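Side-chain contacts in DUF1254 domain-containing protein (Vibrio parahaemolyticus, PDB 3U07), which is of unknown function but combines a DUF1254 and a DUF1214 family region in a single chain that is probably made with a signal sequence: residues N79-H84 against S345-V350; I168-D173 against K177-Y182; R107-H112 against D184-R189; V350-N355 against I385-N390. The protein carries 2 engineered substitutions. One frame throughout, in Å; residues are numbered along the deposited sequence.

Interaction 1. Residues N79-H84 against S345-V350; sequences NNDTLH and SEFWSV
Asp81 and Ser349 meet across the junction between two antiparallel sheets, the loop leading into strand 82-90 reaching over to strand 347-354. Ser349 OG sits 3.0 Å from Asp81 OD2 and 3.2 Å from Asp81 OD1, close to both carboxylate oxygens; a hydrogen bond to OD2 is possible here but not settled. The serine torsion places OG between its own backbone N and carbonyl carbon (chi1 62°), and from there it faces the aspartate. A firmer partner for Asp81 OD2 is the hydroxyl of Tyr415, from strand 408-417 next to 347-354, so strand 408-417 supplies the surer bond to the buried carboxylate, beside the possible one from Ser349. Strand 82-90 is an outermost strand of its own sheet, within the DUF1254 range, whereas 347-354 lies in the DUF1214 range, and the contact thus joins the two family regions. A classic beta bulge, in which Glu346 and Phe347 both face Tyr415, precedes the serine. Phe347 offers its ring edge to the aspartate, CE1 lying 4.3 Å from Asp81 CB near the ring plane. The same ring stacks with Tyr415 and packs edge-to-face with Tyr108.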
loop_
_atom_site.group_PDB
_atom_site.type_symbol
_atom_site.label_atom_id
_atom_site.label_comp_id
_atom_site.label_asym_id
_atom_site.label_seq_id
_atom_site.Cartn_x
_atom_site.Cartn_y
_atom_site.Cartn_z
ATOM N N ASN A 79 8.059 6.887 -3.381
ATOM C CA ASN A 79 8.999 7.195 -2.302
ATOM C C ASN A 79 10.442 7.458 -2.704
ATOM O O ASN A 79 11.006 6.750 -3.537
ATOM C CB ASN A 79 9.016 6.051 -1.284
ATOM C CG ASN A 79 7.704 5.902 -0.545
ATOM O OD1 ASN A 79 6.636 6.179 -1.089
ATOM N ND2 ASN A 79 7.778 5.438 0.699
ATOM N N ASN A 80 11.029 8.481 -2.093
ATOM C CA ASN A 80 12.431 8.822 -2.308
ATOM C C ASN A 80 13.055 8.426 -0.968
ATOM O O ASN A 80 14.230 8.689 -0.693
ATOM C CB ASN A 80 12.599 10.327 -2.550
ATOM C CG ASN A 80 14.029 10.707 -2.915
ATOM O OD1 ASN A 80 14.676 10.030 -3.718
ATOM N ND2 ASN A 80 14.519 11.804 -2.344
ATOM N N ASP A 81 12.236 7.766 -0.147
ATOM C CA ASP A 81 12.629 7.326 1.189
ATOM C C ASP A 81 13.146 5.894 1.296
ATOM O O ASP A 81 14.038 5.616 2.099
ATOM C CB ASP A 81 11.450 7.455 2.170
ATOM C CG ASP A 81 10.766 8.811 2.113
ATOM O OD1 ASP A 81 11.441 9.818 1.813
ATOM O OD2 ASP A 81 9.548 8.870 2.393
ATOM N N THR A 82 12.602 4.986 0.491
ATOM C CA THR A 82 12.988 3.586 0.604
ATOM C C THR A 82 13.223 2.790 -0.676
ATOM O O THR A 82 12.762 3.166 -1.752
ATOM C CB THR A 82 11.921 2.823 1.427
ATOM O OG1 THR A 82 10.625 3.043 0.849
ATOM C CG2 THR A 82 11.903 3.306 2.872
ATOM N N LEU A 83 13.955 1.684 -0.534
ATOM C CA LEU A 83 14.221 0.760 -1.637
ATOM C C LEU A 83 13.098 -0.270 -1.466
ATOM O O LEU A 83 12.518 -0.366 -0.383
ATOM C CB LEU A 83 15.578 0.076 -1.462
ATOM C CG LEU A 83 16.808 0.971 -1.314
ATOM C CD1 LEU A 83 18.009 0.103 -0.977
ATOM C CD2 LEU A 83 17.047 1.761 -2.590
ATOM N N HIS A 84 12.789 -1.051 -2.493
ATOM C CA HIS A 84 11.696 -2.001 -2.348
ATOM C C HIS A 84 11.918 -3.394 -2.915
ATOM O O HIS A 84 12.730 -3.603 -3.816
ATOM C CB HIS A 84 10.417 -1.438 -2.983
ATOM C CG HIS A 84 10.346 -1.639 -4.468
ATOM N ND1 HIS A 84 10.925 -0.772 -5.369
ATOM C CD2 HIS A 84 9.822 -2.650 -5.204
ATOM C CE1 HIS A 84 10.762 -1.238 -6.595
ATOM N NE2 HIS A 84 10.097 -2.378 -6.523
ATOM N N SER A 345 6.650 8.479 15.332
ATOM C CA SER A 345 7.573 7.700 16.148
ATOM C C SER A 345 8.830 7.338 15.380
ATOM O O SER A 345 9.895 7.159 15.969
ATOM C CB SER A 345 6.899 6.408 16.635
ATOM O OG SER A 345 6.725 5.483 15.570
ATOM N N GLU A 346 8.716 7.235 14.062
ATOM C CA GLU A 346 9.864 6.856 13.255
ATOM C C GLU A 346 10.541 8.022 12.548
ATOM O O GLU A 346 11.645 8.420 12.920
ATOM C CB GLU A 346 9.446 5.788 12.240
ATOM C CG GLU A 346 8.706 4.622 12.871
ATOM C CD GLU A 346 9.401 4.111 14.119
ATOM O OE1 GLU A 346 10.555 3.641 14.016
ATOM O OE2 GLU A 346 8.791 4.186 15.202
ATOM N N PHE A 347 9.902 8.558 11.514
ATOM C CA PHE A 347 10.485 9.686 10.791
ATOM C C PHE A 347 9.492 10.277 9.805
ATOM O O PHE A 347 8.417 9.721 9.588
ATOM C CB PHE A 347 11.757 9.250 10.052
ATOM C CG PHE A 347 11.505 8.423 8.813
ATOM C CD1 PHE A 347 11.475 9.022 7.554
ATOM C CD2 PHE A 347 11.343 7.040 8.899
ATOM C CE1 PHE A 347 11.295 8.255 6.395
ATOM C CE2 PHE A 347 11.159 6.259 7.746
ATOM C CZ PHE A 347 11.137 6.871 6.492
ATOM N N TRP A 348 9.847 11.415 9.220
ATOM C CA TRP A 348 8.981 12.052 8.240
ATOM C C TRP A 348 9.807 12.669 7.122
ATOM O O TRP A 348 11.032 12.777 7.226
ATOM C CB TRP A 348 8.099 13.116 8.900
ATOM C CG TRP A 348 8.848 14.153 9.668
ATOM C CD1 TRP A 348 9.107 14.154 11.007
ATOM C CD2 TRP A 348 9.439 15.349 9.144
ATOM N NE1 TRP A 348 9.820 15.276 11.353
ATOM C CE2 TRP A 348 10.039 16.027 10.229
ATOM C CE3 TRP A 348 9.520 15.914 7.863
ATOM C CZ2 TRP A 348 10.713 17.243 10.075
ATOM C CZ3 TRP A 348 10.193 17.124 7.708
ATOM C CH2 TRP A 348 10.780 17.775 8.810
ATOM N N SER A 349 9.134 13.065 6.047
ATOM C CA SER A 349 9.817 13.647 4.901
ATOM C C SER A 349 8.839 14.403 4.007
ATOM O O SER A 349 7.631 14.212 4.093
ATOM C CB SER A 349 10.469 12.533 4.082
ATOM O OG SER A 349 9.479 11.640 3.582
ATOM N N VAL A 350 9.372 15.281 3.165
ATOM C CA VAL A 350 8.553 16.014 2.215
ATOM C C VAL A 350 9.330 15.879 0.911
ATOM O O VAL A 350 10.529 16.144 0.863
ATOM C CB VAL A 350 8.350 17.509 2.626
ATOM C CG1 VAL A 350 8.700 17.695 4.081
ATOM C CG2 VAL A 350 9.144 18.436 1.736
#

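Interaction 2. Residues I168-D173 against K177-Y182; sequences IMAVND and KVALNY
The methyl of Ala179 packs obliquely against the flat peptide group that joins Met169 to Ala170, displaced well out of its plane, with CB of Ala179 3.7 Å from Met169 O. On the other side of that plane the guanidinium of Arg107 comes in, and its NH1 is hydrogen-bonded to the same carbonyl oxygen. The polar atom is therefore satisfied from one side and covered by a methyl from the other. Ile168 makes the tightest apolar contact: its CG2 branch lies 3.6 Å from Ala179 CB. With CG2 anti to the backbone N and CG1 beside it (chi1 -61°), the short branch is the one that meets the helix, while the long branch continues to Trp186. Ala170 adds a looser methyl-to-methyl contact, CB to CB of Ala179 at 4.4 Å. Leu83 of strand 82-90 also touches Ala179. At the start of the helix, Asp173 O and Lys177 N are 3.6 Å apart, and the lysine ammonium forms a salt bridge with Glu174. Asn172 occupies the N-cap, its OD1 accepting from Asp175 N and, more weakly, from Glu174 N. A short turn thus carries the chain from strand 161-169 into helix 173-183, which folds back so that a small alanine sits close against the end of the strand: a compact strand-turn-helix unit with an asparagine N-cap.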
loop_
_atom_site.group_PDB
_atom_site.type_symbol
_atom_site.label_atom_id
_atom_site.label_comp_id
_atom_site.label_asym_id
_atom_site.label_seq_id
_atom_site.Cartn_x
_atom_site.Cartn_y
_atom_site.Cartn_z
ATOM N N ILE A 168 12.928 -0.883 2.559
ATOM C CA ILE A 168 14.095 -0.676 3.404
ATOM C C ILE A 168 14.656 0.729 3.166
ATOM O O ILE A 168 15.055 1.065 2.054
ATOM C CB ILE A 168 15.192 -1.718 3.110
ATOM C CG1 ILE A 168 14.659 -3.127 3.395
ATOM C CG2 ILE A 168 16.417 -1.440 3.972
ATOM C CD1 ILE A 168 15.621 -4.243 3.016
HETATM N N MSE A 169 14.664 1.535 4.225
HETATM C CA MSE A 169 15.165 2.907 4.191
HETATM C C MSE A 169 16.636 2.996 3.782
HETATM O O MSE A 169 17.462 2.163 4.166
HETATM C CB MSE A 169 15.000 3.559 5.572
HETATM C CG MSE A 169 15.795 4.860 5.774
HETATM SE SE MSE A 169 16.241 5.273 7.640
HETATM C CE MSE A 169 14.619 6.173 8.163
ATOM N N ALA A 170 16.939 4.025 2.999
ATOM C CA ALA A 170 18.288 4.315 2.523
ATOM C C ALA A 170 18.275 5.837 2.367
ATOM O O ALA A 170 17.532 6.376 1.543
ATOM C CB ALA A 170 18.531 3.644 1.194
ATOM N N VAL A 171 19.090 6.529 3.157
ATOM C CA VAL A 171 19.090 7.988 3.126
ATOM C C VAL A 171 20.076 8.661 2.175
ATOM O O VAL A 171 19.989 9.867 1.945
ATOM C CB VAL A 171 19.260 8.554 4.556
ATOM C CG1 VAL A 171 18.359 9.766 4.743
ATOM C CG2 VAL A 171 18.926 7.480 5.580
ATOM N N ASN A 172 21.020 7.893 1.643
ATOM C CA ASN A 172 21.972 8.413 0.666
ATOM C C ASN A 172 22.550 7.251 -0.133
ATOM O O ASN A 172 22.429 6.096 0.268
ATOM C CB ASN A 172 23.080 9.258 1.324
ATOM C CG ASN A 172 24.049 8.444 2.152
ATOM O OD1 ASN A 172 24.656 7.488 1.668
ATOM N ND2 ASN A 172 24.220 8.838 3.408
ATOM N N ASP A 173 23.162 7.553 -1.272
ATOM C CA ASP A 173 23.712 6.520 -2.147
ATOM C C ASP A 173 24.654 5.483 -1.542
ATOM O O ASP A 173 24.655 4.331 -1.974
ATOM C CB ASP A 173 24.378 7.174 -3.361
ATOM C CG ASP A 173 23.375 7.581 -4.423
ATOM O OD1 ASP A 173 22.168 7.666 -4.104
ATOM O OD2 ASP A 173 23.791 7.823 -5.576
ATOM N N LYS A 177 23.849 1.243 -0.290
ATOM C CA LYS A 177 24.654 0.057 -0.527
ATOM C C LYS A 177 24.610 -0.831 0.720
ATOM O O LYS A 177 24.774 -2.049 0.635
ATOM C CB LYS A 177 26.092 0.453 -0.864
ATOM C CG LYS A 177 26.551 -0.030 -2.236
ATOM C CD LYS A 177 27.991 0.379 -2.509
ATOM C CE LYS A 177 28.071 1.585 -3.437
ATOM N NZ LYS A 177 29.346 2.338 -3.263
ATOM N N VAL A 178 24.384 -0.218 1.878
ATOM C CA VAL A 178 24.299 -0.981 3.119
ATOM C C VAL A 178 22.968 -1.718 3.118
ATOM O O VAL A 178 22.920 -2.935 3.292
ATOM C CB VAL A 178 24.354 -0.064 4.365
ATOM C CG1 VAL A 178 24.066 -0.873 5.621
ATOM C CG2 VAL A 178 25.724 0.587 4.472
ATOM N N ALA A 179 21.890 -0.968 2.909
ATOM C CA ALA A 179 20.548 -1.533 2.884
ATOM C C ALA A 179 20.448 -2.652 1.857
ATOM O O ALA A 179 19.785 -3.658 2.095
ATOM C CB ALA A 179 19.529 -0.445 2.575
ATOM N N LEU A 180 21.114 -2.476 0.720
ATOM C CA LEU A 180 21.091 -3.480 -0.334
ATOM C C LEU A 180 21.706 -4.795 0.122
ATOM O O LEU A 180 21.245 -5.868 -0.270
ATOM C CB LEU A 180 21.825 -2.976 -1.574
ATOM C CG LEU A 180 20.909 -2.771 -2.777
ATOM C CD1 LEU A 180 21.735 -2.352 -3.978
ATOM C CD2 LEU A 180 20.152 -4.062 -3.065
ATOM N N ASN A 181 22.757 -4.719 0.932
ATOM C CA ASN A 181 23.387 -5.934 1.431
ATOM C C ASN A 181 22.408 -6.663 2.338
ATOM O O ASN A 181 22.480 -7.882 2.489
ATOM C CB ASN A 181 24.666 -5.619 2.206
ATOM C CG ASN A 181 25.893 -5.636 1.321
ATOM O OD1 ASN A 181 26.012 -6.474 0.426
ATOM N ND2 ASN A 181 26.820 -4.720 1.573
ATOM N N TYR A 182 21.495 -5.910 2.944
ATOM C CA TYR A 182 20.498 -6.506 3.816
ATOM C C TYR A 182 19.344 -7.104 3.005
ATOM O O TYR A 182 18.946 -8.249 3.237
ATOM C CB TYR A 182 19.969 -5.465 4.807
ATOM C CG TYR A 182 20.859 -5.274 6.015
ATOM C CD1 TYR A 182 21.131 -6.337 6.875
ATOM C CD2 TYR A 182 21.423 -4.032 6.308
ATOM C CE1 TYR A 182 21.942 -6.169 7.997
ATOM C CE2 TYR A 182 22.235 -3.855 7.429
ATOM C CZ TYR A 182 22.490 -4.927 8.267
ATOM O OH TYR A 182 23.298 -4.759 9.370
#

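Interaction 3. Residues R107-H112 against D184-R189; sequences RYWILH and DQWNIR
Trp186 lays the six-membered side of its indole against Trp109 and Leu111, two residues on the same face of strand 109-115. Its CG stands anti to the carbonyl carbon, beside the backbone N (chi1 -75°), and with this torsion the six-membered side of the ring is the part that meets the strand. There Trp186 CH2 comes within 3.7 Å of Ile110 O, the oxygen lying at the ring edge near its plane. Leu111 has a different first torsion, with CG anti to the backbone N (chi1 168°), and its CD1 branch reaches CZ3 of Trp186 at 4.0 Å; the two side chains run alongside each other, pointing opposite ways. Trp109 meets this ring obliquely, CE3 to CZ2 of Trp186 at 4.3 Å, while its own NE1 is hydrogen-bonded to Gly130 O. In the chain Trp186 falls between helix 173-183 and strand 187-190, and it also touches Pro101. Strand 96-100, the neighbour of 187-190, touches Trp109 through Val100 and Leu111 through Val98, placing the contact between two sheets.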
loop_
_atom_site.group_PDB
_atom_site.type_symbol
_atom_site.label_atom_id
_atom_site.label_comp_id
_atom_site.label_asym_id
_atom_site.label_seq_id
_atom_site.Cartn_x
_atom_site.Cartn_y
_atom_site.Cartn_z
ATOM N N ARG A 107 17.768 1.849 11.076
ATOM C CA ARG A 107 17.229 1.734 9.731
ATOM C C ARG A 107 15.767 1.304 9.695
ATOM O O ARG A 107 15.396 0.277 10.265
ATOM C CB ARG A 107 18.066 0.762 8.900
ATOM C CG ARG A 107 17.723 0.777 7.413
ATOM C CD ARG A 107 18.555 -0.223 6.639
ATOM N NE ARG A 107 19.986 0.018 6.801
ATOM C CZ ARG A 107 20.660 1.001 6.209
ATOM N NH1 ARG A 107 20.037 1.847 5.398
ATOM N NH2 ARG A 107 21.960 1.141 6.437
ATOM N N TYR A 108 14.933 2.106 9.038
ATOM C CA TYR A 108 13.515 1.784 8.914
ATOM C C TYR A 108 13.353 0.669 7.885
ATOM O O TYR A 108 14.038 0.652 6.861
ATOM C CB TYR A 108 12.705 2.994 8.433
ATOM C CG TYR A 108 11.239 2.680 8.189
ATOM C CD1 TYR A 108 10.314 2.718 9.231
ATOM C CD2 TYR A 108 10.787 2.295 6.928
ATOM C CE1 TYR A 108 8.977 2.376 9.026
ATOM C CE2 TYR A 108 9.446 1.949 6.713
ATOM C CZ TYR A 108 8.551 1.991 7.767
ATOM O OH TYR A 108 7.228 1.641 7.575
ATOM N N TRP A 109 12.453 -0.264 8.172
ATOM C CA TRP A 109 12.159 -1.363 7.256
ATOM C C TRP A 109 10.774 -1.878 7.572
ATOM O O TRP A 109 10.280 -1.713 8.690
ATOM C CB TRP A 109 13.161 -2.510 7.394
ATOM C CG TRP A 109 13.162 -3.167 8.746
ATOM C CD1 TRP A 109 13.893 -2.797 9.838
ATOM C CD2 TRP A 109 12.396 -4.310 9.144
ATOM N NE1 TRP A 109 13.634 -3.641 10.891
ATOM C CE2 TRP A 109 12.721 -4.580 10.493
ATOM C CE3 TRP A 109 11.472 -5.135 8.489
ATOM C CZ2 TRP A 109 12.148 -5.641 11.202
ATOM C CZ3 TRP A 109 10.902 -6.190 9.194
ATOM C CH2 TRP A 109 11.244 -6.435 10.536
ATOM N N ILE A 110 10.141 -2.493 6.585
ATOM C CA ILE A 110 8.809 -3.033 6.791
ATOM C C ILE A 110 8.491 -4.135 5.791
ATOM O O ILE A 110 8.856 -4.044 4.616
ATOM C CB ILE A 110 7.735 -1.915 6.681
ATOM C CG1 ILE A 110 6.349 -2.485 6.987
ATOM C CG2 ILE A 110 7.776 -1.282 5.289
ATOM C CD1 ILE A 110 5.317 -1.425 7.271
ATOM N N LEU A 111 7.863 -5.200 6.283
ATOM C CA LEU A 111 7.423 -6.306 5.434
ATOM C C LEU A 111 5.904 -6.139 5.482
ATOM O O LEU A 111 5.288 -6.268 6.539
ATOM C CB LEU A 111 7.838 -7.659 6.015
ATOM C CG LEU A 111 7.212 -8.910 5.380
ATOM C CD1 LEU A 111 7.469 -8.931 3.877
ATOM C CD2 LEU A 111 7.797 -10.149 6.042
ATOM N N HIS A 112 5.307 -5.833 4.339
ATOM C CA HIS A 112 3.873 -5.587 4.269
ATOM C C HIS A 112 3.168 -6.549 3.315
ATOM O O HIS A 112 3.527 -6.639 2.145
ATOM C CB HIS A 112 3.665 -4.138 3.819
ATOM C CG HIS A 112 2.235 -3.754 3.612
ATOM N ND1 HIS A 112 1.845 -2.852 2.643
ATOM C CD2 HIS A 112 1.104 -4.127 4.253
ATOM C CE1 HIS A 112 0.537 -2.692 2.695
ATOM N NE2 HIS A 112 0.062 -3.455 3.666
ATOM N N ASP A 184 19.329 -8.285 0.159
ATOM C CA ASP A 184 19.771 -9.481 -0.541
ATOM C C ASP A 184 19.580 -10.715 0.320
ATOM O O ASP A 184 19.500 -11.834 -0.190
ATOM C CB ASP A 184 21.245 -9.344 -0.936
ATOM C CG ASP A 184 21.442 -8.466 -2.157
ATOM O OD1 ASP A 184 20.774 -7.416 -2.256
ATOM O OD2 ASP A 184 22.271 -8.822 -3.017
ATOM N N GLN A 185 19.502 -10.502 1.631
ATOM C CA GLN A 185 19.329 -11.602 2.566
ATOM C C GLN A 185 17.869 -11.990 2.779
ATOM O O GLN A 185 17.581 -13.038 3.356
ATOM C CB GLN A 185 20.010 -11.263 3.892
ATOM C CG GLN A 185 21.521 -11.136 3.744
ATOM C CD GLN A 185 22.216 -10.879 5.058
ATOM O OE1 GLN A 185 22.466 -9.733 5.432
ATOM N NE2 GLN A 185 22.521 -11.950 5.779
ATOM N N TRP A 186 16.947 -11.144 2.324
ATOM C CA TRP A 186 15.527 -11.465 2.432
ATOM C C TRP A 186 15.336 -12.689 1.532
ATOM O O TRP A 186 15.988 -12.816 0.495
ATOM C CB TRP A 186 14.671 -10.301 1.930
ATOM C CG TRP A 186 14.606 -9.142 2.876
ATOM C CD1 TRP A 186 15.649 -8.573 3.553
ATOM C CD2 TRP A 186 13.441 -8.382 3.223
ATOM N NE1 TRP A 186 15.205 -7.503 4.296
ATOM C CE2 TRP A 186 13.855 -7.360 4.106
ATOM C CE3 TRP A 186 12.089 -8.457 2.862
ATOM C CZ2 TRP A 186 12.964 -6.429 4.646
ATOM C CZ3 TRP A 186 11.202 -7.528 3.400
ATOM C CH2 TRP A 186 11.646 -6.524 4.277
ATOM N N ASN A 187 14.439 -13.588 1.913
ATOM C CA ASN A 187 14.238 -14.797 1.128
ATOM C C ASN A 187 12.799 -15.269 1.255
ATOM O O ASN A 187 12.099 -14.886 2.191
ATOM C CB ASN A 187 15.201 -15.877 1.646
ATOM C CG ASN A 187 15.351 -17.053 0.693
ATOM O OD1 ASN A 187 14.885 -17.013 -0.442
ATOM N ND2 ASN A 187 16.020 -18.102 1.152
ATOM N N ILE A 188 12.353 -16.067 0.291
ATOM C CA ILE A 188 11.007 -16.642 0.303
ATOM C C ILE A 188 11.178 -18.126 0.012
ATOM O O ILE A 188 11.774 -18.499 -0.997
ATOM C CB ILE A 188 10.095 -16.071 -0.797
ATOM C CG1 ILE A 188 9.885 -14.572 -0.601
ATOM C CG2 ILE A 188 8.747 -16.811 -0.777
ATOM C CD1 ILE A 188 9.142 -13.928 -1.757
ATOM N N ARG A 189 10.658 -18.971 0.894
ATOM C CA ARG A 189 10.766 -20.415 0.720
ATOM C C ARG A 189 9.478 -21.116 1.144
ATOM O O ARG A 189 8.820 -20.694 2.095
ATOM C CB ARG A 189 11.913 -20.967 1.575
ATOM C CG ARG A 189 13.316 -20.665 1.081
ATOM C CD ARG A 189 14.340 -21.123 2.103
ATOM N NE ARG A 189 14.399 -20.224 3.254
ATOM C CZ ARG A 189 15.108 -20.465 4.351
ATOM N NH1 ARG A 189 15.812 -21.583 4.448
ATOM N NH2 ARG A 189 15.126 -19.586 5.344
#

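Interaction 4. Residues V350-N355 against I385-N390; sequences VTIYGN and IYMSAN
Ile385 points its side chain from strand 382-388 at Val350, and the reach is made by the long branch. From CB the CG2 methyl turns off beside the carbonyl carbon, while CG1 stands anti to that carbon (chi1 -64°). The chain is extended beyond it, so CD1 is carried far out from the strand. Ile385 CD1 touches Val350, 3.8 Å from its CG1 and 4.0 Å from its CG2, and faces both valine methyls at once; the two side chains meet tip to tip. Val350 itself holds CG1 almost eclipsed with its backbone N (chi1 -17°), well away from a staggered position, which suggests some torsional strain. Two residues further on, the pattern recurs with Ile352 and Met387, a selenomethionine, whose SE lies 4.4 Å from Ile352 CD1. Val350 CA is 9.5 Å from Ile385 CA. Ile352 CA is 9.9 Å from Met387 CA, again a spacing bridged by side chains; the strands belong to separate sheets packed face to face. Leu401 of strand 400-402 touches Val350, Ile352 and Ile385, and Met337 of strand 334-340 touches both Ile385 and Met387. Since every group meeting across the two segments is a methyl or the selenium, the sheets are held together here by dispersion and the hydrophobic effect, without any directional polar bond.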
loop_
_atom_site.group_PDB
_atom_site.type_symbol
_atom_site.label_atom_id
_atom_site.label_comp_id
_atom_site.label_asym_id
_atom_site.label_seq_id
_atom_site.Cartn_x
_atom_site.Cartn_y
_atom_site.Cartn_z
ATOM N N VAL A 350 9.372 15.281 3.165
ATOM C CA VAL A 350 8.553 16.014 2.215
ATOM C C VAL A 350 9.330 15.879 0.911
ATOM O O VAL A 350 10.529 16.144 0.863
ATOM C CB VAL A 350 8.350 17.509 2.626
ATOM C CG1 VAL A 350 8.700 17.695 4.081
ATOM C CG2 VAL A 350 9.144 18.436 1.736
ATOM N N THR A 351 8.650 15.432 -0.136
ATOM C CA THR A 351 9.293 15.216 -1.429
ATOM C C THR A 351 8.644 16.056 -2.522
ATOM O O THR A 351 7.437 16.289 -2.504
ATOM C CB THR A 351 9.220 13.715 -1.820
ATOM O OG1 THR A 351 9.738 12.919 -0.744
ATOM C CG2 THR A 351 10.026 13.439 -3.085
ATOM N N ILE A 352 9.451 16.497 -3.480
ATOM C CA ILE A 352 8.962 17.322 -4.577
ATOM C C ILE A 352 8.759 16.538 -5.868
ATOM O O ILE A 352 9.629 15.775 -6.283
ATOM C CB ILE A 352 9.936 18.488 -4.861
ATOM C CG1 ILE A 352 10.098 19.340 -3.600
ATOM C CG2 ILE A 352 9.434 19.325 -6.035
ATOM C CD1 ILE A 352 8.780 19.840 -3.021
ATOM N N TYR A 353 7.607 16.744 -6.499
ATOM C CA TYR A 353 7.270 16.072 -7.750
ATOM C C TYR A 353 6.741 17.092 -8.759
ATOM O O TYR A 353 6.116 18.085 -8.378
ATOM C CB TYR A 353 6.183 15.018 -7.511
ATOM C CG TYR A 353 6.550 13.935 -6.523
ATOM C CD1 TYR A 353 7.125 12.735 -6.950
ATOM C CD2 TYR A 353 6.315 14.105 -5.159
ATOM C CE1 TYR A 353 7.452 11.732 -6.041
ATOM C CE2 TYR A 353 6.640 13.111 -4.242
ATOM C CZ TYR A 353 7.207 11.929 -4.689
ATOM O OH TYR A 353 7.520 10.948 -3.778
ATOM N N GLY A 354 6.992 16.847 -10.042
ATOM C CA GLY A 354 6.496 17.747 -11.066
ATOM C C GLY A 354 5.061 17.364 -11.377
ATOM O O GLY A 354 4.735 16.180 -11.427
ATOM N N ASN A 355 4.190 18.345 -11.576
ATOM C CA ASN A 355 2.793 18.041 -11.877
ATOM C C ASN A 355 2.615 17.364 -13.235
ATOM O O ASN A 355 1.659 16.610 -13.442
ATOM C CB ASN A 355 1.946 19.316 -11.860
ATOM C CG ASN A 355 1.664 19.811 -10.462
ATOM O OD1 ASN A 355 2.521 20.413 -9.822
ATOM N ND2 ASN A 355 0.458 19.546 -9.972
ATOM N N ILE A 385 11.991 24.794 5.813
ATOM C CA ILE A 385 12.436 24.364 4.497
ATOM C C ILE A 385 12.324 25.537 3.524
ATOM O O ILE A 385 11.260 26.145 3.391
ATOM C CB ILE A 385 11.581 23.191 3.961
ATOM C CG1 ILE A 385 11.763 21.958 4.857
ATOM C CG2 ILE A 385 11.963 22.892 2.508
ATOM C CD1 ILE A 385 10.935 20.761 4.434
ATOM N N TYR A 386 13.426 25.863 2.856
ATOM C CA TYR A 386 13.422 26.950 1.882
ATOM C C TYR A 386 13.506 26.297 0.509
ATOM O O TYR A 386 14.362 25.445 0.278
ATOM C CB TYR A 386 14.606 27.897 2.114
ATOM C CG TYR A 386 14.559 29.137 1.249
ATOM C CD1 TYR A 386 14.938 29.089 -0.094
ATOM C CD2 TYR A 386 14.102 30.353 1.758
ATOM C CE1 TYR A 386 14.862 30.220 -0.913
ATOM C CE2 TYR A 386 14.020 31.492 0.947
ATOM C CZ TYR A 386 14.401 31.419 -0.386
ATOM O OH TYR A 386 14.320 32.536 -1.191
HETATM N N MSE A 387 12.607 26.689 -0.392
HETATM C CA MSE A 387 12.547 26.115 -1.734
HETATM C C MSE A 387 12.739 27.109 -2.870
HETATM O O MSE A 387 12.145 28.185 -2.873
HETATM C CB MSE A 387 11.201 25.408 -1.937
HETATM C CG MSE A 387 10.947 24.229 -1.004
HETATM SE SE MSE A 387 9.082 23.733 -0.936
HETATM C CE MSE A 387 8.554 25.026 0.387
ATOM N N SER A 388 13.553 26.720 -3.845
ATOM C CA SER A 388 13.820 27.552 -5.010
ATOM C C SER A 388 14.415 26.727 -6.146
ATOM O O SER A 388 14.884 25.607 -5.936
ATOM C CB SER A 388 14.792 28.679 -4.655
ATOM O OG SER A 388 15.157 29.408 -5.815
ATOM N N ALA A 389 14.371 27.284 -7.352
ATOM C CA ALA A 389 14.934 26.626 -8.525
ATOM C C ALA A 389 16.400 27.059 -8.587
ATOM O O ALA A 389 17.215 26.472 -9.302
ATOM C CB ALA A 389 14.195 27.060 -9.785
ATOM N N ASN A 390 16.723 28.097 -7.822
ATOM C CA ASN A 390 18.083 28.609 -7.760
ATOM C C ASN A 390 18.850 27.861 -6.678
ATOM O O ASN A 390 18.791 28.218 -5.501
ATOM C CB ASN A 390 18.079 30.104 -7.445
ATOM C CG ASN A 390 19.473 30.647 -7.207
ATOM O OD1 ASN A 390 20.429 30.243 -7.871
ATOM N ND2 ASN A 390 19.595 31.575 -6.267
#

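Interactions 1, 2 and 3 cluster around one antiparallel sheet, with the centre of interaction 2 about 12 Å from those of both interactions 1 and 3. Leu83 N to Ile168 O, 2.9 Å, is a probable hydrogen bond coupling interactions 1 and 2 across neighbouring strands; Met169 N to Tyr108 O, 2.8 Å, does the same for interactions 2 and 3. Interaction 4 shares Val350 with interaction 1: along strand 347-354, Ser349 faces the DUF1254 side, and Val350 the sheet that holds strand 382-388. The centre of interaction 4 lies about 31 Å from that of interaction 3, without contact. With the function unassigned, these contacts are best regarded as structural.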